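Angiotensin-converting enzyme (Anopheles gambiae, PDB 6S1Y) probably works as a zinc-dependent dipeptidyl carboxypeptidase of the angiotensin-converting enzyme family, removing dipeptides from the C-terminal end of peptides. Local coordinates at residues Q158-T163 against P482-H487; S112-Y117 against V488-E493. All coordinates share one frame; numbering follows the deposited sequence.

Contact 1 of 2, residues Q158-T163 against P482-H487. With KSN ((2~{S})-2-[[(4~{S})-4-azanyl-5-oxidanyl-5-oxidanylidene-pentanoyl]amino]pentanedioic acid), chain H.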
loop_
_atom_site.group_PDB
_atom_site.type_symbol
_atom_site.label_atom_id
_atom_site.label_comp_id
_atom_site.label_asym_id
_atom_site.label_seq_id
_atom_site.Cartn_x
_atom_site.Cartn_y
_atom_site.Cartn_z
ATOM N N GLN A 158 -22.238 -8.900 -2.786
ATOM C CA GLN A 158 -22.301 -9.059 -1.336
ATOM C C GLN A 158 -21.297 -8.156 -0.636
ATOM O O GLN A 158 -21.642 -7.429 0.304
ATOM C CB GLN A 158 -22.034 -10.513 -0.966
ATOM C CG GLN A 158 -23.158 -11.452 -1.356
ATOM C CD GLN A 158 -24.338 -11.348 -0.426
ATOM O OE1 GLN A 158 -24.180 -11.278 0.807
ATOM N NE2 GLN A 158 -25.532 -11.348 -0.995
ATOM N N TRP A 159 -20.040 -8.193 -1.079
ATOM C CA TRP A 159 -18.997 -7.450 -0.386
ATOM C C TRP A 159 -19.294 -5.955 -0.378
ATOM O O TRP A 159 -19.264 -5.309 0.678
ATOM C CB TRP A 159 -17.628 -7.709 -1.028
ATOM C CG TRP A 159 -16.575 -6.835 -0.403
ATOM C CD1 TRP A 159 -16.024 -5.699 -0.923
ATOM C CD2 TRP A 159 -15.984 -7.002 0.897
ATOM N NE1 TRP A 159 -15.128 -5.147 -0.034
ATOM C CE2 TRP A 159 -15.077 -5.938 1.083
ATOM C CE3 TRP A 159 -16.126 -7.961 1.913
ATOM C CZ2 TRP A 159 -14.320 -5.803 2.241
ATOM C CZ3 TRP A 159 -15.382 -7.825 3.057
ATOM C CH2 TRP A 159 -14.496 -6.747 3.221
ATOM N N TYR A 160 -19.553 -5.383 -1.558
ATOM C CA TYR A 160 -19.737 -3.943 -1.687
ATOM C C TYR A 160 -21.030 -3.486 -1.017
ATOM O O TYR A 160 -21.075 -2.404 -0.429
ATOM C CB TYR A 160 -19.719 -3.550 -3.176
ATOM C CG TYR A 160 -18.336 -3.393 -3.778
ATOM C CD1 TYR A 160 -17.575 -4.520 -4.175
ATOM C CD2 TYR A 160 -17.754 -2.141 -3.900
ATOM C CE1 TYR A 160 -16.270 -4.380 -4.684
ATOM C CE2 TYR A 160 -16.451 -1.990 -4.414
ATOM C CZ TYR A 160 -15.732 -3.100 -4.818
ATOM O OH TYR A 160 -14.486 -2.909 -5.338
ATOM N N ASN A 161 -22.098 -4.285 -1.095
ATOM C CA ASN A 161 -23.337 -3.889 -0.427
ATOM C C ASN A 161 -23.153 -3.844 1.094
ATOM O O ASN A 161 -23.805 -3.053 1.771
ATOM C CB ASN A 161 -24.496 -4.828 -0.810
ATOM C CG ASN A 161 -25.169 -4.438 -2.152
ATOM O OD1 ASN A 161 -24.509 -3.920 -3.077
ATOM N ND2 ASN A 161 -26.479 -4.690 -2.267
ATOM N N ALA A 162 -22.245 -4.646 1.642
ATOM C CA ALA A 162 -22.059 -4.730 3.081
ATOM C C ALA A 162 -21.029 -3.744 3.628
ATOM O O ALA A 162 -21.163 -3.314 4.787
ATOM C CB ALA A 162 -21.638 -6.157 3.464
ATOM N N THR A 163 -20.010 -3.368 2.851
ATOM C CA THR A 163 -18.938 -2.542 3.382
ATOM C C THR A 163 -18.962 -1.121 2.843
ATOM O O THR A 163 -18.149 -0.301 3.287
ATOM C CB THR A 163 -17.551 -3.172 3.108
ATOM O OG1 THR A 163 -17.309 -3.305 1.693
ATOM C CG2 THR A 163 -17.457 -4.529 3.769
ATOM N N PRO A 482 -16.891 3.442 -2.313
ATOM C CA PRO A 482 -15.481 3.695 -1.903
ATOM C C PRO A 482 -15.089 3.032 -0.594
ATOM O O PRO A 482 -13.952 2.546 -0.468
ATOM C CB PRO A 482 -15.427 5.227 -1.789
ATOM C CG PRO A 482 -16.403 5.648 -2.862
ATOM C CD PRO A 482 -17.549 4.688 -2.756
ATOM N N PRO A 483 -15.959 2.998 0.419
ATOM C CA PRO A 483 -15.529 2.424 1.715
ATOM C C PRO A 483 -15.314 0.911 1.685
ATOM O O PRO A 483 -14.788 0.363 2.658
ATOM C CB PRO A 483 -16.672 2.799 2.679
ATOM C CG PRO A 483 -17.378 3.937 1.997
ATOM C CD PRO A 483 -17.281 3.633 0.518
ATOM N N ALA A 484 -15.721 0.231 0.608
ATOM C CA ALA A 484 -15.438 -1.182 0.416
ATOM C C ALA A 484 -13.949 -1.475 0.291
ATOM O O ALA A 484 -13.562 -2.636 0.165
ATOM C CB ALA A 484 -16.158 -1.695 -0.831
ATOM N N LYS A 485 -13.116 -0.443 0.294
ATOM C CA LYS A 485 -11.660 -0.586 0.234
ATOM C C LYS A 485 -11.103 -0.188 1.594
ATOM O O LYS A 485 -11.459 0.880 2.117
ATOM C CB LYS A 485 -11.082 0.280 -0.884
ATOM C CG LYS A 485 -9.584 0.356 -0.943
ATOM C CD LYS A 485 -8.957 -0.985 -1.256
ATOM C CE LYS A 485 -7.433 -0.924 -1.110
ATOM N NZ LYS A 485 -6.802 -2.300 -1.002
ATOM N N TYR A 486 -10.247 -1.053 2.163
ATOM C CA TYR A 486 -9.829 -0.906 3.551
ATOM C C TYR A 486 -9.399 0.521 3.849
ATOM O O TYR A 486 -9.890 1.144 4.791
ATOM C CB TYR A 486 -8.668 -1.880 3.898
ATOM C CG TYR A 486 -8.123 -1.629 5.308
ATOM C CD1 TYR A 486 -8.835 -2.019 6.431
ATOM C CD2 TYR A 486 -6.932 -0.947 5.504
ATOM C CE1 TYR A 486 -8.363 -1.768 7.718
ATOM C CE2 TYR A 486 -6.448 -0.690 6.807
ATOM C CZ TYR A 486 -7.176 -1.110 7.899
ATOM O OH TYR A 486 -6.737 -0.874 9.187
ATOM N N HIS A 487 -8.467 1.051 3.047
ATOM C CA HIS A 487 -7.834 2.329 3.378
ATOM C C HIS A 487 -8.817 3.492 3.373
ATOM O O HIS A 487 -8.528 4.540 3.972
ATOM C CB HIS A 487 -6.694 2.616 2.404
ATOM C CG HIS A 487 -5.651 1.550 2.388
ATOM N ND1 HIS A 487 -5.933 0.255 2.035
ATOM C CD2 HIS A 487 -4.343 1.577 2.729
ATOM C CE1 HIS A 487 -4.837 -0.471 2.139
ATOM N NE2 HIS A 487 -3.857 0.308 2.561
HETATM C C10 KSN H . -2.033 0.577 7.986
HETATM C C13 KSN H . 0.529 -1.457 4.683
HETATM C C17 KSN H . -3.204 -2.898 -0.491
HETATM C C02 KSN H . -1.671 -2.913 -0.447
HETATM C C03 KSN H . -1.037 -2.514 0.894
HETATM C C04 KSN H . -1.911 -2.625 2.133
HETATM C C05 KSN H . -1.389 -3.588 3.231
HETATM C C07 KSN H . -0.974 -1.710 4.956
HETATM C C08 KSN H . -1.402 -1.374 6.379
HETATM C C09 KSN H . -1.331 0.134 6.687
HETATM N N01 KSN H . -1.124 -2.021 -1.475
HETATM N N06 KSN H . -1.009 -3.129 4.574
HETATM O O11 KSN H . -2.902 -0.180 8.518
HETATM O O12 KSN H . -1.766 1.703 8.531
HETATM O O14 KSN H . 1.350 -2.371 4.973
HETATM O O15 KSN H . 0.940 -0.407 4.154
HETATM O O16 KSN H . -1.356 -4.761 3.005
HETATM O O18 KSN H . -3.812 -3.940 -0.124
HETATM O O19 KSN H . -3.897 -1.919 -0.877
#
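The carbonyl oxygen of Ala484 is gripped by two indole N-H groups. Trp159 NE1 donates to Ala484 O at 3.0 Å, with an N-H...O angle of 162°. The oxygen lies at the indole edge, nearly in the ring plane, and the bond uses an in-plane lone pair of the carbonyl. Trp253 NE1 is the second donor. Trp159 has CG anti to its backbone nitrogen (chi1 174°), which carries the indole edge across to the 3-10 segment 482-484.

The methyl group of Ala484 lies over one face of the Tyr160 ring, a CH-pi contact with CB 3.9 Å from the centroid. The Tyr160 hydroxyl is tied to Leu252 O. Thr163 OG1 packs on the same alanine, 3.1 Å from Ala484 CA, and donates to Trp159 O from above the carbonyl plane. The contact joins the C-terminal end of helix 149-163 to the turn leading into helix 486-489, in the mainly helical fold of the angiotensin-converting enzyme family.

Just after Ala484 the chain enters the ligand pocket. Lys485 takes the N-cap position, and its NZ donates to KSN O19 at 2.9 Å. Gln255 OE1 also binds this ammonium group. His487 CE1 comes within 3.5 Å of KSN O19.

Contact 2 of 2, residues S112-Y117 against V488-E493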
loop_
_atom_site.group_PDB
_atom_site.type_symbol
_atom_site.label_atom_id
_atom_site.label_comp_id
_atom_site.label_asym_id
_atom_site.label_seq_id
_atom_site.Cartn_x
_atom_site.Cartn_y
_atom_site.Cartn_z
ATOM N N SER A 112 -16.072 3.508 13.207
ATOM C CA SER A 112 -17.346 2.951 12.777
ATOM C C SER A 112 -17.248 2.335 11.381
ATOM O O SER A 112 -17.799 1.254 11.133
ATOM C CB SER A 112 -18.414 4.037 12.804
ATOM O OG SER A 112 -19.572 3.554 12.164
ATOM N N MET A 113 -16.548 3.006 10.455
ATOM C CA MET A 113 -16.329 2.427 9.132
ATOM C C MET A 113 -15.435 1.190 9.207
ATOM O O MET A 113 -15.772 0.130 8.655
ATOM C CB MET A 113 -15.699 3.465 8.192
ATOM C CG MET A 113 -16.519 4.711 8.001
ATOM S SD MET A 113 -15.936 5.733 6.635
ATOM C CE MET A 113 -14.517 6.534 7.370
ATOM N N GLU A 114 -14.277 1.316 9.865
ATOM C CA GLU A 114 -13.297 0.232 9.903
ATOM C C GLU A 114 -13.877 -0.997 10.582
ATOM O O GLU A 114 -13.682 -2.127 10.121
ATOM C CB GLU A 114 -12.031 0.719 10.618
ATOM C CG GLU A 114 -10.935 -0.340 10.875
ATOM C CD GLU A 114 -9.601 0.275 11.304
ATOM O OE1 GLU A 114 -9.606 1.392 11.867
ATOM O OE2 GLU A 114 -8.546 -0.353 11.052
ATOM N N SER A 115 -14.639 -0.787 11.651
ATOM C CA SER A 115 -15.269 -1.900 12.345
ATOM C C SER A 115 -16.243 -2.633 11.436
ATOM O O SER A 115 -16.297 -3.871 11.439
ATOM C CB SER A 115 -15.994 -1.378 13.583
ATOM O OG SER A 115 -16.852 -2.380 14.098
ATOM N N ASN A 116 -17.055 -1.886 10.686
ATOM C CA ASN A 116 -18.008 -2.504 9.770
ATOM C C ASN A 116 -17.278 -3.347 8.727
ATOM O O ASN A 116 -17.702 -4.462 8.404
ATOM C CB ASN A 116 -18.856 -1.398 9.130
ATOM C CG ASN A 116 -19.740 -1.905 8.028
ATOM O OD1 ASN A 116 -19.390 -1.817 6.853
ATOM N ND2 ASN A 116 -20.895 -2.441 8.389
ATOM N N TYR A 117 -16.139 -2.845 8.233
ATOM C CA TYR A 117 -15.337 -3.565 7.249
ATOM C C TYR A 117 -14.771 -4.854 7.826
ATOM O O TYR A 117 -14.850 -5.919 7.198
ATOM C CB TYR A 117 -14.210 -2.644 6.774
ATOM C CG TYR A 117 -13.274 -3.189 5.711
ATOM C CD1 TYR A 117 -12.272 -4.119 6.033
ATOM C CD2 TYR A 117 -13.340 -2.728 4.394
ATOM C CE1 TYR A 117 -11.408 -4.583 5.075
ATOM C CE2 TYR A 117 -12.466 -3.198 3.417
ATOM C CZ TYR A 117 -11.510 -4.128 3.759
ATOM O OH TYR A 117 -10.621 -4.602 2.789
ATOM N N VAL A 488 -9.959 3.343 2.711
ATOM C CA VAL A 488 -10.972 4.383 2.756
ATOM C C VAL A 488 -11.728 4.324 4.079
ATOM O O VAL A 488 -11.867 5.333 4.774
ATOM C CB VAL A 488 -11.915 4.252 1.549
ATOM C CG1 VAL A 488 -13.050 5.257 1.643
ATOM C CG2 VAL A 488 -11.171 4.475 0.229
ATOM N N SER A 489 -12.198 3.127 4.457
ATOM C CA SER A 489 -12.863 2.943 5.740
ATOM C C SER A 489 -11.957 3.266 6.924
ATOM O O SER A 489 -12.464 3.638 7.990
ATOM C CB SER A 489 -13.350 1.500 5.892
ATOM O OG SER A 489 -14.590 1.268 5.268
ATOM N N ALA A 490 -10.637 3.092 6.784
ATOM C CA ALA A 490 -9.698 3.323 7.883
ATOM C C ALA A 490 -8.957 4.650 7.778
ATOM O O ALA A 490 -8.036 4.892 8.566
ATOM C CB ALA A 490 -8.662 2.193 7.973
ATOM N N ASP A 491 -9.297 5.496 6.812
ATOM C CA ASP A 491 -8.681 6.816 6.694
ATOM C C ASP A 491 -7.159 6.713 6.647
ATOM O O ASP A 491 -6.443 7.401 7.378
ATOM C CB ASP A 491 -9.128 7.725 7.843
ATOM C CG ASP A 491 -8.439 9.077 7.822
ATOM O OD1 ASP A 491 -8.211 9.607 6.711
ATOM O OD2 ASP A 491 -8.121 9.608 8.912
ATOM N N VAL A 492 -6.661 5.858 5.761
ATOM C CA VAL A 492 -5.234 5.751 5.488
ATOM C C VAL A 492 -4.991 6.355 4.115
ATOM O O VAL A 492 -5.560 5.895 3.119
ATOM C CB VAL A 492 -4.739 4.296 5.544
ATOM C CG1 VAL A 492 -3.286 4.244 5.176
ATOM C CG2 VAL A 492 -4.976 3.698 6.942
ATOM N N GLU A 493 -4.176 7.408 4.072
ATOM C CA GLU A 493 -3.737 8.004 2.813
ATOM C C GLU A 493 -3.217 6.922 1.870
ATOM O O GLU A 493 -2.571 5.967 2.309
ATOM C CB GLU A 493 -2.649 9.041 3.125
ATOM C CG GLU A 493 -2.263 9.921 1.980
ATOM C CD GLU A 493 -0.987 9.465 1.311
ATOM O OE1 GLU A 493 -0.621 8.283 1.448
ATOM O OE2 GLU A 493 -0.362 10.306 0.639
#
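Met113 and Ser489 form the centre of this contact, which is held by van der Waals packing. Met113 CB sits 3.2 Å from Ser489 O. The Met113 chain bends at chi3 (-78°), which brings CE back to 3.6 Å from the same Ser489 O; CE also lies near Val488 O. Ser489 CB packs against the same Met113 CB at 3.8 Å. Glu114 lays its carboxylate carbon CD 4.0 Å from Ala490 CB. Tyr117 adds a looser touch, from its CB to Ser489 OG. Phe171 and Tyr174 of helix 168-184 also pack on Met113.

The side-chain oxygens of Ser489 and Glu114 find their partners outside the two segments. Ser489 OG is hydrogen-bonded to Pro483 O, in the 3-10 segment just before the helix. Glu114 OE2 is hydrogen-bonded to Tyr486 OH.

Backbone bonds close the short helix 486-489. Asp491 N bonds to Val488 O at 3.3 Å, and Val492 N bonds to His487 O. Asp491 has positive phi (54°) and is the C-prime residue. Helix 100-119 packs against a helix C-terminus that ends in a Schellman motif.

From the N terminus, helix 100-119 comes first and supplies 112-117. Helix 149-163 follows and supplies 158-163. More than 300 residues later the chain returns through 482-487 and runs straight on into 488-493. Contact 1 closes the inner loop, and contact 2 closes the outer loop that encloses it. The inner loop includes the zinc ligands His357, His361 and Glu385. The two contacts have centres about 9 Å apart and share helix 486-489. They tie two early helices to this one late turn beside the ligand pocket. The contacts also touch directly: Tyr486 N packs on Tyr117 CE2 at 3.3 Å.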